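Local coordinates for protein cytochrome P450 (Zobellia galactanivorans, PDB 6G5O) that belongs to the cytochrome P450 family of haem-thiolate proteins and carries a buried haem whose iron is bound by a sulfur of the chain, at residues 45-51 and 73-77; 80-84 and 327-331; 122-127 and 229-233; 353-359 and 377-383. One frame throughout, in Å; residues are numbered along the deposited sequence.

Contact 1 of 4, residues 45-51 and 73-77. With HEM (protoporphyrin IX containing Fe), chain C.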
# COMPACT_ATOMS: atom_id res chain seq x y z
N TYR A 45 2.45 17.19 -12.48
CA TYR A 45 3.72 16.43 -12.59
C TYR A 45 4.87 17.27 -13.16
O TYR A 45 6.02 16.92 -12.97
CB TYR A 45 3.55 15.17 -13.45
CG TYR A 45 3.19 15.46 -14.89
CD1 TYR A 45 4.20 15.66 -15.85
CD2 TYR A 45 1.86 15.59 -15.30
CE1 TYR A 45 3.90 15.93 -17.16
CE2 TYR A 45 1.54 15.87 -16.62
CZ TYR A 45 2.58 16.04 -17.54
OH TYR A 45 2.30 16.32 -18.85
N LYS A 46 4.53 18.32 -13.90
CA LYS A 46 5.54 19.24 -14.46
C LYS A 46 6.30 19.97 -13.36
O LYS A 46 7.55 19.95 -13.33
CB LYS A 46 4.89 20.23 -15.41
CG LYS A 46 4.70 19.63 -16.80
CD LYS A 46 4.76 20.68 -17.89
CE LYS A 46 3.37 21.23 -18.18
NZ LYS A 46 2.67 20.34 -19.16
N THR A 47 5.57 20.55 -12.43
CA THR A 47 6.20 21.20 -11.28
C THR A 47 6.68 20.18 -10.23
O THR A 47 7.77 20.33 -9.69
CB THR A 47 5.23 22.19 -10.63
OG1 THR A 47 4.74 23.11 -11.61
CG2 THR A 47 5.90 22.92 -9.50
N PHE A 48 5.87 19.16 -9.95
CA PHE A 48 6.23 18.14 -8.93
C PHE A 48 6.44 16.76 -9.59
O PHE A 48 5.48 15.96 -9.78
CB PHE A 48 5.14 18.09 -7.84
CG PHE A 48 4.80 19.44 -7.25
CD1 PHE A 48 5.65 20.03 -6.31
CD2 PHE A 48 3.64 20.11 -7.62
CE1 PHE A 48 5.34 21.27 -5.77
CE2 PHE A 48 3.31 21.34 -7.08
CZ PHE A 48 4.17 21.93 -6.16
N GLN A 49 7.70 16.48 -9.95
CA GLN A 49 8.01 15.37 -10.83
C GLN A 49 8.28 14.07 -10.07
O GLN A 49 8.69 14.11 -8.90
CB GLN A 49 9.19 15.72 -11.74
CG GLN A 49 10.55 15.24 -11.29
CD GLN A 49 11.67 15.71 -12.24
OE1 GLN A 49 11.46 15.95 -13.44
NE2 GLN A 49 12.85 15.86 -11.69
N SER A 50 8.00 12.93 -10.73
CA SER A 50 8.37 11.60 -10.20
C SER A 50 9.62 11.02 -10.90
O SER A 50 10.28 10.12 -10.36
CB SER A 50 7.20 10.61 -10.32
OG SER A 50 6.09 11.06 -9.57
N GLY A 51 9.94 11.58 -12.06
CA GLY A 51 11.06 11.11 -12.88
C GLY A 51 12.43 11.56 -12.40
O GLY A 51 13.19 12.10 -13.17
N PHE A 73 6.42 3.91 -11.56
CA PHE A 73 6.56 4.79 -10.42
C PHE A 73 7.46 6.02 -10.56
O PHE A 73 7.11 7.11 -10.08
CB PHE A 73 7.07 3.93 -9.29
CG PHE A 73 7.25 4.62 -8.00
CD1 PHE A 73 6.23 5.36 -7.44
CD2 PHE A 73 8.44 4.43 -7.27
CE1 PHE A 73 6.41 5.97 -6.22
CE2 PHE A 73 8.62 5.02 -6.04
CZ PHE A 73 7.59 5.79 -5.52
N GLU A 74 8.62 5.83 -11.21
CA GLU A 74 9.65 6.88 -11.30
C GLU A 74 9.74 7.37 -12.71
O GLU A 74 10.82 7.59 -13.24
CB GLU A 74 11.02 6.35 -10.77
CG GLU A 74 11.08 6.40 -9.25
CD GLU A 74 12.20 5.63 -8.55
OE1 GLU A 74 12.71 4.61 -9.09
OE2 GLU A 74 12.53 6.04 -7.38
N VAL A 75 8.58 7.53 -13.35
CA VAL A 75 8.51 8.00 -14.73
C VAL A 75 7.37 9.01 -14.83
O VAL A 75 6.31 8.80 -14.21
CB VAL A 75 8.29 6.84 -15.74
CG1 VAL A 75 8.29 7.36 -17.15
CG2 VAL A 75 9.38 5.78 -15.61
N ASP A 76 7.58 10.06 -15.62
CA ASP A 76 6.60 11.12 -15.80
C ASP A 76 5.92 10.94 -17.13
O ASP A 76 6.46 10.31 -18.03
CB ASP A 76 7.26 12.50 -15.79
CG ASP A 76 7.72 12.94 -14.40
OD1 ASP A 76 6.86 13.01 -13.45
OD2 ASP A 76 8.95 13.26 -14.24
N PRO A 77 4.69 11.49 -17.27
CA PRO A 77 4.05 11.53 -18.57
C PRO A 77 4.89 12.36 -19.54
O PRO A 77 5.71 13.15 -19.07
CB PRO A 77 2.73 12.26 -18.29
CG PRO A 77 2.47 12.01 -16.87
CD PRO A 77 3.81 11.97 -16.21
CHA HEM C . 1.27 3.40 -6.24
CHB HEM C . -0.81 2.90 -1.91
CHC HEM C . -0.90 -1.88 -2.46
CHD HEM C . 1.71 -1.43 -6.45
C1A HEM C . 0.69 3.67 -5.02
C2A HEM C . 0.48 4.98 -4.49
C3A HEM C . -0.10 4.82 -3.31
C4A HEM C . -0.25 3.44 -3.05
CMA HEM C . -0.51 5.95 -2.43
CAA HEM C . 0.78 6.33 -5.13
CBA HEM C . 2.28 6.61 -5.06
CGA HEM C . 2.63 7.90 -5.77
O1A HEM C . 3.78 8.06 -6.18
O2A HEM C . 1.80 8.81 -5.99
C1B HEM C . -1.01 1.56 -1.69
C2B HEM C . -1.76 1.09 -0.59
C3B HEM C . -1.78 -0.28 -0.71
C4B HEM C . -1.03 -0.59 -1.97
CMB HEM C . -2.33 1.92 0.51
CAB HEM C . -2.41 -1.34 0.07
CBB HEM C . -3.30 -1.17 1.03
C1C HEM C . -0.21 -2.20 -3.60
C2C HEM C . 0.11 -3.49 -4.02
C3C HEM C . 0.91 -3.37 -5.13
C4C HEM C . 1.03 -1.98 -5.38
CMC HEM C . -0.34 -4.77 -3.39
CAC HEM C . 1.47 -4.44 -5.96
CBC HEM C . 1.35 -5.75 -5.79
C1D HEM C . 1.74 -0.06 -6.73
C2D HEM C . 2.36 0.48 -7.95
C3D HEM C . 2.23 1.81 -7.92
C4D HEM C . 1.57 2.10 -6.64
CMD HEM C . 2.96 -0.36 -9.03
CAD HEM C . 2.71 2.80 -8.97
CBD HEM C . 1.64 3.28 -9.97
CGD HEM C . 2.27 4.21 -11.02
O1D HEM C . 3.43 4.71 -10.85
O2D HEM C . 1.66 4.52 -12.10
NA HEM C . 0.27 2.73 -4.10
NB HEM C . -0.60 0.55 -2.46
NC HEM C . 0.38 -1.28 -4.41
ND HEM C . 1.28 0.95 -6.00
FE HEM C . 0.38 0.78 -4.32
O HOH W 1 4.85 12.85 -10.62
O HOH W 2 5.46 8.73 -8.36
O HOH W 3 2.22 0.91 -3.03

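Contact 2 of 4, residues 80-84 and 327-331. With HEM (protoporphyrin IX containing Fe), chain C.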
# COMPACT_ATOMS: atom_id res chain seq x y z
N HIS A 80 5.17 7.80 -18.99
CA HIS A 80 4.44 7.09 -17.94
C HIS A 80 3.23 6.31 -18.46
O HIS A 80 3.06 5.14 -18.17
CB HIS A 80 3.98 8.04 -16.83
CG HIS A 80 3.10 7.38 -15.81
ND1 HIS A 80 1.73 7.46 -15.87
CD2 HIS A 80 3.39 6.61 -14.74
CE1 HIS A 80 1.21 6.75 -14.88
NE2 HIS A 80 2.20 6.25 -14.16
N GLY A 81 2.40 6.95 -19.28
CA GLY A 81 1.17 6.29 -19.74
C GLY A 81 1.39 5.10 -20.63
O GLY A 81 0.59 4.18 -20.60
N VAL A 82 2.47 5.13 -21.43
CA VAL A 82 2.85 4.02 -22.29
C VAL A 82 3.26 2.77 -21.45
O VAL A 82 2.72 1.69 -21.68
CB VAL A 82 4.02 4.40 -23.24
CG1 VAL A 82 4.39 3.22 -24.12
CG2 VAL A 82 3.68 5.62 -24.13
N TYR A 83 4.19 2.91 -20.50
CA TYR A 83 4.53 1.77 -19.62
C TYR A 83 3.27 1.29 -18.83
O TYR A 83 3.05 0.12 -18.60
CB TYR A 83 5.57 2.17 -18.59
CG TYR A 83 7.01 2.22 -19.05
CD1 TYR A 83 7.61 1.11 -19.61
CD2 TYR A 83 7.78 3.36 -18.85
CE1 TYR A 83 8.94 1.13 -19.98
CE2 TYR A 83 9.11 3.40 -19.23
CZ TYR A 83 9.69 2.27 -19.79
OH TYR A 83 11.00 2.26 -20.19
N ARG A 84 2.50 2.25 -18.38
CA ARG A 84 1.32 1.96 -17.60
C ARG A 84 0.32 1.13 -18.41
O ARG A 84 -0.25 0.18 -17.87
CB ARG A 84 0.68 3.23 -17.05
CG ARG A 84 -0.45 2.82 -16.10
CD ARG A 84 -0.67 3.76 -14.94
NE ARG A 84 -1.90 3.41 -14.30
CZ ARG A 84 -2.20 3.62 -13.03
NH1 ARG A 84 -1.32 4.16 -12.20
NH2 ARG A 84 -3.39 3.21 -12.58
N HIS A 327 -2.17 10.52 -12.00
CA HIS A 327 -1.34 9.64 -12.87
C HIS A 327 -0.83 8.36 -12.22
O HIS A 327 -0.96 7.28 -12.78
CB HIS A 327 -0.15 10.39 -13.47
CG HIS A 327 -0.56 11.66 -14.15
ND1 HIS A 327 -0.54 12.89 -13.51
CD2 HIS A 327 -1.09 11.88 -15.37
CE1 HIS A 327 -1.02 13.81 -14.31
NE2 HIS A 327 -1.36 13.23 -15.45
N HIS A 328 -0.24 8.48 -11.05
CA HIS A 328 0.38 7.33 -10.39
C HIS A 328 -0.55 6.59 -9.43
O HIS A 328 -0.07 5.83 -8.60
CB HIS A 328 1.64 7.79 -9.69
CG HIS A 328 2.69 8.31 -10.63
ND1 HIS A 328 3.64 7.48 -11.20
CD2 HIS A 328 2.91 9.54 -11.15
CE1 HIS A 328 4.43 8.20 -11.98
NE2 HIS A 328 3.99 9.45 -11.99
N ASN A 329 -1.87 6.75 -9.55
CA ASN A 329 -2.74 6.05 -8.60
C ASN A 329 -2.43 4.55 -8.58
O ASN A 329 -2.08 3.94 -9.60
CB ASN A 329 -4.23 6.32 -8.83
CG ASN A 329 -4.75 5.72 -10.12
OD1 ASN A 329 -4.75 6.37 -11.17
ND2 ASN A 329 -5.17 4.45 -10.05
N CYS A 330 -2.53 3.97 -7.38
CA CYS A 330 -2.04 2.60 -7.13
C CYS A 330 -2.51 1.51 -8.10
O CYS A 330 -3.71 1.20 -8.14
CB CYS A 330 -2.43 2.16 -5.71
SG CYS A 330 -1.75 0.58 -5.20
N LEU A 331 -1.55 0.90 -8.79
CA LEU A 331 -1.83 -0.27 -9.66
C LEU A 331 -2.21 -1.54 -8.89
O LEU A 331 -2.91 -2.40 -9.42
CB LEU A 331 -0.62 -0.57 -10.58
CG LEU A 331 -0.54 0.26 -11.86
CD1 LEU A 331 0.78 0.06 -12.60
CD2 LEU A 331 -1.66 -0.12 -12.80
CHA HEM C . 1.27 3.40 -6.24
CHB HEM C . -0.81 2.90 -1.91
CHC HEM C . -0.90 -1.88 -2.46
CHD HEM C . 1.71 -1.43 -6.45
C1A HEM C . 0.69 3.67 -5.02
C2A HEM C . 0.48 4.98 -4.49
C3A HEM C . -0.10 4.82 -3.31
C4A HEM C . -0.25 3.44 -3.05
CMA HEM C . -0.51 5.95 -2.43
CAA HEM C . 0.78 6.33 -5.13
CBA HEM C . 2.28 6.61 -5.06
CGA HEM C . 2.63 7.90 -5.77
O1A HEM C . 3.78 8.06 -6.18
O2A HEM C . 1.80 8.81 -5.99
C1B HEM C . -1.01 1.56 -1.69
C2B HEM C . -1.76 1.09 -0.59
C3B HEM C . -1.78 -0.28 -0.71
C4B HEM C . -1.03 -0.59 -1.97
CMB HEM C . -2.33 1.92 0.51
CAB HEM C . -2.41 -1.34 0.07
CBB HEM C . -3.30 -1.17 1.03
C1C HEM C . -0.21 -2.20 -3.60
C2C HEM C . 0.11 -3.49 -4.02
C3C HEM C . 0.91 -3.37 -5.13
C4C HEM C . 1.03 -1.98 -5.38
CMC HEM C . -0.34 -4.77 -3.39
CAC HEM C . 1.47 -4.44 -5.96
CBC HEM C . 1.35 -5.75 -5.79
C1D HEM C . 1.74 -0.06 -6.73
C2D HEM C . 2.36 0.48 -7.95
C3D HEM C . 2.23 1.81 -7.92
C4D HEM C . 1.57 2.10 -6.64
CMD HEM C . 2.96 -0.36 -9.03
CAD HEM C . 2.71 2.80 -8.97
CBD HEM C . 1.64 3.28 -9.97
CGD HEM C . 2.27 4.21 -11.02
O1D HEM C . 3.43 4.71 -10.85
O2D HEM C . 1.66 4.52 -12.10
NA HEM C . 0.27 2.73 -4.10
NB HEM C . -0.60 0.55 -2.46
NC HEM C . 0.38 -1.28 -4.41
ND HEM C . 1.28 0.95 -6.00
FE HEM C . 0.38 0.78 -4.32
O HOH W 3 2.22 0.91 -3.03

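Contact 3 of 4, residues 122-127 and 229-233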
# COMPACT_ATOMS: atom_id res chain seq x y z
N VAL A 122 -0.66 -11.78 14.88
CA VAL A 122 -1.28 -11.41 13.59
C VAL A 122 -0.29 -10.93 12.52
O VAL A 122 -0.39 -11.34 11.37
CB VAL A 122 -2.39 -10.36 13.79
CG1 VAL A 122 -2.91 -9.84 12.45
CG2 VAL A 122 -3.53 -10.97 14.58
N VAL A 123 0.66 -10.09 12.87
CA VAL A 123 1.55 -9.51 11.87
C VAL A 123 2.30 -10.58 11.05
O VAL A 123 2.22 -10.56 9.81
CB VAL A 123 2.56 -8.54 12.46
CG1 VAL A 123 3.50 -8.01 11.39
CG2 VAL A 123 1.81 -7.38 13.06
N THR A 124 3.00 -11.49 11.74
CA THR A 124 3.81 -12.54 11.08
C THR A 124 3.05 -13.83 10.76
O THR A 124 3.13 -14.33 9.63
CB THR A 124 5.06 -12.85 11.92
OG1 THR A 124 5.79 -11.63 12.07
CG2 THR A 124 5.96 -13.88 11.25
N ASP A 125 2.31 -14.36 11.73
CA ASP A 125 1.62 -15.64 11.56
C ASP A 125 0.37 -15.56 10.70
O ASP A 125 -0.12 -16.59 10.24
CB ASP A 125 1.21 -16.26 12.92
CG ASP A 125 2.40 -16.51 13.88
OD1 ASP A 125 3.60 -16.36 13.49
OD2 ASP A 125 2.11 -16.86 15.05
N PHE A 126 -0.19 -14.37 10.52
CA PHE A 126 -1.44 -14.23 9.77
C PHE A 126 -1.26 -13.29 8.55
O PHE A 126 -1.41 -13.71 7.44
CB PHE A 126 -2.58 -13.77 10.69
CG PHE A 126 -3.92 -13.74 10.03
CD1 PHE A 126 -4.23 -12.76 9.11
CD2 PHE A 126 -4.87 -14.69 10.32
CE1 PHE A 126 -5.46 -12.74 8.48
CE2 PHE A 126 -6.10 -14.68 9.71
CZ PHE A 126 -6.39 -13.69 8.78
N ALA A 127 -0.92 -12.03 8.77
CA ALA A 127 -0.89 -11.04 7.71
C ALA A 127 0.19 -11.31 6.65
O ALA A 127 -0.10 -11.31 5.46
CB ALA A 127 -0.71 -9.66 8.32
N VAL A 229 -4.21 -5.35 6.55
CA VAL A 229 -4.83 -6.58 7.05
C VAL A 229 -4.84 -6.59 8.58
O VAL A 229 -5.86 -6.90 9.21
CB VAL A 229 -4.12 -7.83 6.48
CG1 VAL A 229 -4.50 -9.10 7.22
CG2 VAL A 229 -4.46 -7.99 5.01
N THR A 230 -3.70 -6.21 9.15
CA THR A 230 -3.51 -6.25 10.60
C THR A 230 -4.39 -5.19 11.28
O THR A 230 -5.11 -5.51 12.24
CB THR A 230 -2.04 -6.05 10.96
OG1 THR A 230 -1.27 -7.09 10.35
CG2 THR A 230 -1.83 -6.10 12.48
N ASN A 231 -4.39 -3.97 10.74
CA ASN A 231 -5.20 -2.89 11.27
C ASN A 231 -6.71 -3.19 11.20
O ASN A 231 -7.46 -2.79 12.12
CB ASN A 231 -4.86 -1.56 10.61
CG ASN A 231 -3.47 -1.05 11.00
OD1 ASN A 231 -2.86 -1.57 11.92
ND2 ASN A 231 -2.94 -0.04 10.27
N SER A 232 -7.14 -3.91 10.17
CA SER A 232 -8.53 -4.27 10.03
C SER A 232 -9.00 -5.24 11.11
O SER A 232 -10.14 -5.16 11.59
CB SER A 232 -8.78 -4.88 8.66
OG SER A 232 -8.47 -3.90 7.66
N ILE A 233 -8.15 -6.19 11.46
CA ILE A 233 -8.52 -7.19 12.44
C ILE A 233 -8.56 -6.54 13.83
O ILE A 233 -9.51 -6.73 14.60
CB ILE A 233 -7.55 -8.38 12.39
CG1 ILE A 233 -7.74 -9.14 11.07
CG2 ILE A 233 -7.80 -9.33 13.56
CD1 ILE A 233 -6.50 -9.94 10.71

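Contact 4 of 4, residues 353-359 and 377-383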
# COMPACT_ATOMS: atom_id res chain seq x y z
N SER A 353 -16.01 -13.18 17.83
CA SER A 353 -15.40 -12.05 18.53
C SER A 353 -13.91 -12.25 18.59
O SER A 353 -13.43 -13.31 18.26
CB SER A 353 -15.93 -11.96 19.98
OG SER A 353 -15.50 -13.09 20.73
N PHE A 354 -13.19 -11.22 19.03
CA PHE A 354 -11.74 -11.28 19.20
C PHE A 354 -11.35 -10.69 20.56
O PHE A 354 -12.14 -9.98 21.19
CB PHE A 354 -11.02 -10.41 18.15
CG PHE A 354 -11.48 -10.60 16.73
CD1 PHE A 354 -12.71 -10.15 16.31
CD2 PHE A 354 -10.63 -11.16 15.79
CE1 PHE A 354 -13.11 -10.27 14.98
CE2 PHE A 354 -11.01 -11.30 14.46
CZ PHE A 354 -12.26 -10.85 14.05
N GLU A 355 -10.11 -10.93 20.99
CA GLU A 355 -9.54 -10.19 22.11
C GLU A 355 -8.09 -9.93 21.79
O GLU A 355 -7.35 -10.84 21.46
CB GLU A 355 -9.57 -11.00 23.42
CG GLU A 355 -10.87 -11.75 23.71
CD GLU A 355 -10.75 -12.63 24.95
OE1 GLU A 355 -10.03 -12.23 25.91
OE2 GLU A 355 -11.36 -13.73 24.95
N ILE A 356 -7.68 -8.69 21.96
CA ILE A 356 -6.30 -8.31 21.81
C ILE A 356 -5.56 -8.56 23.12
O ILE A 356 -5.91 -7.97 24.13
CB ILE A 356 -6.19 -6.82 21.43
CG1 ILE A 356 -6.87 -6.60 20.07
CG2 ILE A 356 -4.75 -6.39 21.39
CD1 ILE A 356 -7.15 -5.13 19.74
N LEU A 357 -4.51 -9.38 23.07
CA LEU A 357 -3.81 -9.86 24.26
C LEU A 357 -2.52 -9.11 24.60
O LEU A 357 -2.18 -9.03 25.77
CB LEU A 357 -3.52 -11.36 24.15
CG LEU A 357 -4.71 -12.33 24.04
CD1 LEU A 357 -4.24 -13.78 24.17
CD2 LEU A 357 -5.80 -12.07 25.07
N ASP A 358 -1.82 -8.55 23.61
CA ASP A 358 -0.55 -7.87 23.83
C ASP A 358 -0.05 -7.34 22.52
O ASP A 358 -0.19 -8.01 21.52
CB ASP A 358 0.52 -8.83 24.35
CG ASP A 358 1.52 -8.12 25.21
OD1 ASP A 358 2.09 -7.13 24.71
OD2 ASP A 358 1.71 -8.51 26.39
N TYR A 359 0.60 -6.19 22.52
CA TYR A 359 0.98 -5.58 21.26
C TYR A 359 2.13 -4.63 21.42
O TYR A 359 2.44 -4.24 22.51
CB TYR A 359 -0.21 -4.82 20.69
CG TYR A 359 -0.69 -3.62 21.50
CD1 TYR A 359 -1.62 -3.78 22.52
CD2 TYR A 359 -0.22 -2.34 21.22
CE1 TYR A 359 -2.10 -2.69 23.22
CE2 TYR A 359 -0.67 -1.24 21.92
CZ TYR A 359 -1.61 -1.42 22.92
OH TYR A 359 -2.07 -0.33 23.61
N ASN A 377 3.90 -6.07 16.35
CA ASN A 377 3.29 -7.34 16.68
C ASN A 377 2.00 -7.10 17.44
O ASN A 377 1.82 -6.06 18.03
CB ASN A 377 4.28 -8.23 17.50
CG ASN A 377 4.82 -7.53 18.74
OD1 ASN A 377 5.80 -6.74 18.67
ND2 ASN A 377 4.16 -7.78 19.88
N ILE A 378 1.08 -8.06 17.39
CA ILE A 378 -0.17 -7.94 18.13
C ILE A 378 -0.73 -9.31 18.21
O ILE A 378 -0.92 -9.95 17.17
CB ILE A 378 -1.20 -6.95 17.49
CG1 ILE A 378 -2.56 -7.00 18.22
CG2 ILE A 378 -1.42 -7.19 16.00
CD1 ILE A 378 -3.33 -5.69 18.21
N GLN A 379 -0.99 -9.77 19.44
CA GLN A 379 -1.48 -11.13 19.67
C GLN A 379 -2.97 -11.03 19.77
O GLN A 379 -3.47 -10.22 20.54
CB GLN A 379 -0.95 -11.71 21.01
CG GLN A 379 0.43 -12.36 20.93
CD GLN A 379 0.42 -13.75 20.31
OE1 GLN A 379 -0.60 -14.46 20.33
NE2 GLN A 379 1.57 -14.14 19.79
N ILE A 380 -3.68 -11.86 19.02
CA ILE A 380 -5.12 -11.78 19.03
C ILE A 380 -5.71 -13.16 19.07
O ILE A 380 -5.25 -14.07 18.38
CB ILE A 380 -5.68 -10.99 17.80
CG1 ILE A 380 -5.02 -9.60 17.73
CG2 ILE A 380 -7.19 -10.82 17.91
CD1 ILE A 380 -5.63 -8.65 16.72
N LYS A 381 -6.78 -13.28 19.86
CA LYS A 381 -7.50 -14.52 20.03
C LYS A 381 -8.70 -14.46 19.11
O LYS A 381 -9.41 -13.47 19.12
CB LYS A 381 -7.98 -14.61 21.48
CG LYS A 381 -8.82 -15.83 21.80
CD LYS A 381 -8.06 -16.87 22.60
CE LYS A 381 -8.97 -17.63 23.58
NZ LYS A 381 -9.90 -18.59 22.91
N PHE A 382 -8.96 -15.51 18.34
CA PHE A 382 -10.11 -15.57 17.46
C PHE A 382 -11.06 -16.58 18.07
O PHE A 382 -10.67 -17.74 18.17
CB PHE A 382 -9.70 -16.09 16.07
CG PHE A 382 -8.91 -15.11 15.22
CD1 PHE A 382 -7.87 -14.36 15.74
CD2 PHE A 382 -9.21 -14.97 13.87
CE1 PHE A 382 -7.16 -13.49 14.93
CE2 PHE A 382 -8.47 -14.11 13.05
CZ PHE A 382 -7.45 -13.36 13.59
N ASN A 383 -12.28 -16.18 18.46
CA ASN A 383 -13.26 -17.15 19.02
C ASN A 383 -14.27 -17.53 17.93
O ASN A 383 -14.77 -16.67 17.20
CB ASN A 383 -14.01 -16.55 20.22
CG ASN A 383 -13.10 -15.77 21.19
OD1 ASN A 383 -12.13 -16.30 21.72
ND2 ASN A 383 -13.41 -14.48 21.40

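Contact 1 of 4, residues 45-51 and 73-77
Ser50 and Gly51, just past strand 48-49, run beside the irregular loop 73-77 without a regular ladder, the CA atoms of Gly51 and Val75 coming within 4.4 Å. The Asp76 carboxylate spans the gap and takes two successive amides. Ser50 N reaches OD1 of Asp76 on its syn side, at 3.0 Å and almost straight (172°). Gly51 N meets Asp76 OD2 at 2.9 Å from above the carboxylate plane, a more bent bond. Held at both oxygens, the carboxylate has little freedom to rotate, and the aliphatic part of Gln49 crosses it at about a right angle. The backbones also touch through CA-H...O contacts, Glu74 CA lying 3.4 Å from Ser50 O and Gly51 CA facing Glu74 O. Beyond this, the Glu74 side chain leads away to a salt bridge with Arg66 and bonds to Gln70 and Gly55.

Tyr45 is turned with CG between its backbone N and carbonyl carbon (chi1 64°), which lays the ring over Pro77: Pro77 CG sits 3.8 Å from the ring centroid, almost on the normal, a CH-pi contact. The same ring meets His327 edge-to-face. On the haem side, Ser50 OG donates to a water that in turn donates to Phe73 O and to a propionate, 2.8 Å from HEM O1A. Phe73 CE1 comes edge-on to that oxygen, at 3.4 Å. An Asp-Pro pair leading into helix 79-92, close to the propionates, is characteristic of the entry to the C helix in bacterial cytochromes P450.

Contact 2 of 4, residues 80-84 and 327-331
Arg84 and His80, one turn apart on helix 79-92, converge with His328 on a single haem propionate. His80 NE2 donates to HEM O2D at 2.7 Å, and Arg84 NH1 adds a second bond to the same oxygen. His328 ND1 donates to the other oxygen, HEM O1D, at 2.8 Å in the plane of its ring. Three nitrogens thus grip the carboxylate and fix its rotation. His80 holds CG anti to its backbone N (chi1 174°), which carries its ring toward His328 and the propionate; the two rings lie obliquely, centroids 4.2 Å apart and planes at 52°, with CD2 of His80 3.4 Å from CE1 of His328.

Segment 327-331 belongs to the cysteine-ligand loop of the P450 fold, in which a histidine two residues before the cysteine commonly meets a propionate. Here Cys330 SG binds the iron at 2.3 Å, and a water occupies the other axial side. Arg84 ties this loop to the helix, for NH1 also donates to Asn329 O at 2.7 Å (159°), in the guanidinium plane and in the carbonyl plane; NH2 reaches the same oxygen only weakly. Leu331 CD2 covers one guanidinium face, 3.8 Å from Arg84 CZ and toward its rim, and Arg84 NE makes a long, weak ion pair with Glu88.

The side toward solvent is formed by the partly exposed His327, whose carbonyl oxygen comes 3.1 Å from His80 CE1, oblique to the ring, and by the side chain of Asn329; Gly81 on the helix is exposed.

Contact 3 of 4, residues 122-127 and 229-233
Val122, at the start of helix 122-139, presents CG1 to Thr230 of helix 223-238, the two side chains sliding past each other in opposite directions; its CG1 also lies 4.0 Å from Ile233 CD1. Here the short helical segments cross nearly at right angles, 103° between their directions, with axes 10.2 Å apart. Next, Val123 brings CG2 to within 3.9 Å of Thr230 CG2. The segment itself forms a pi-type turn, Val122 O accepting from Phe126 N and Ala127 N, which brings these two residues back to the partner helix. Phe126, with CG anti to its backbone N (chi1 -174°), offers a ring edge to Val229 CG1, and Ile233 CD1 lies obliquely 3.7 Å from its CE1. Ala127 completes the row, its CB 3.3 Å from Thr230 OG1 and also touching Val229 CG1. That hydroxyl is satisfied within its own helix by Ile226 O, so it can sit against carbon. Phe126 further packs on helix 97-117, and both segments meet helix 333-350. An Ala-Gly-Gly-Arg-Asp-Thr sequence, of the kind found in the long central P450 helix, runs into the first turn of helix 223-238, and this convergence matches the four-helix core of the P450 fold.

Contact 4 of 4, residues 353-359 and 377-383
Asn383 has the most surface buried here and closes one end of the ladder between strands 351-366 and 369-384, an antiparallel hairpin. Its N donates to Ser353 O at 3.1 Å, while ND2 points at Ser353 OG in the amide plane, 2.6 Å away. Ser353 brings OG there by placing it between its own N and carbonyl carbon (chi1 67°). Lys381 NZ adds a weak bond to Asn383 OD1.

Phe354 comes next, on the opposite face of the sheet. In a non-hydrogen-bonded pair with Phe382, it directs its ring edge at the other's face, a T-shaped pair with centroids 5.2 Å apart and planes at 68°. Ile380 CG2 touches Phe354 CB at 3.9 Å, and the row continues through Ile356, whose CG2 lies 3.6 Å from Ile378 CD1. Helix 223-238 packs on this face, on Phe354, Ile378 and Ile380.

Gln379 marks a change of register. Gln379 O accepts from Leu357 N at 2.9 Å, but its N donates to Asp358 O at 2.8 Å, so two residues stand opposite one: a beta bulge, with Leu357 in a helical backbone conformation. Between bulge and Asn383, Glu355 and Lys381 exchange both backbone bonds. The chemistry implies a two-sided sheet, with aromatic and branched apolar groups turned to the helices and mostly amide, hydroxyl and charged groups on the more exposed side.

The four contacts form two pairs on opposite sides of the chain's centre. Contacts 1 and 2, with centres 11 Å apart, share the haem and its propionate surroundings; Val75 O of contact 1 lies 3.6 Å from His80 CB and also packs on His328, so the loop before helix 79-92 passes straight into contact 2. Contacts 3 and 4, 10 Å apart between centres, share a seam in which Val122 N probably bonds Ile378 O at 2.9 Å and Thr230 packs on Ile378. In contact 3 the side chain of Val229 lies about 8 Å from the haem, whereas contact 4 is remote: its centre is about 42 Å from that of contact 1.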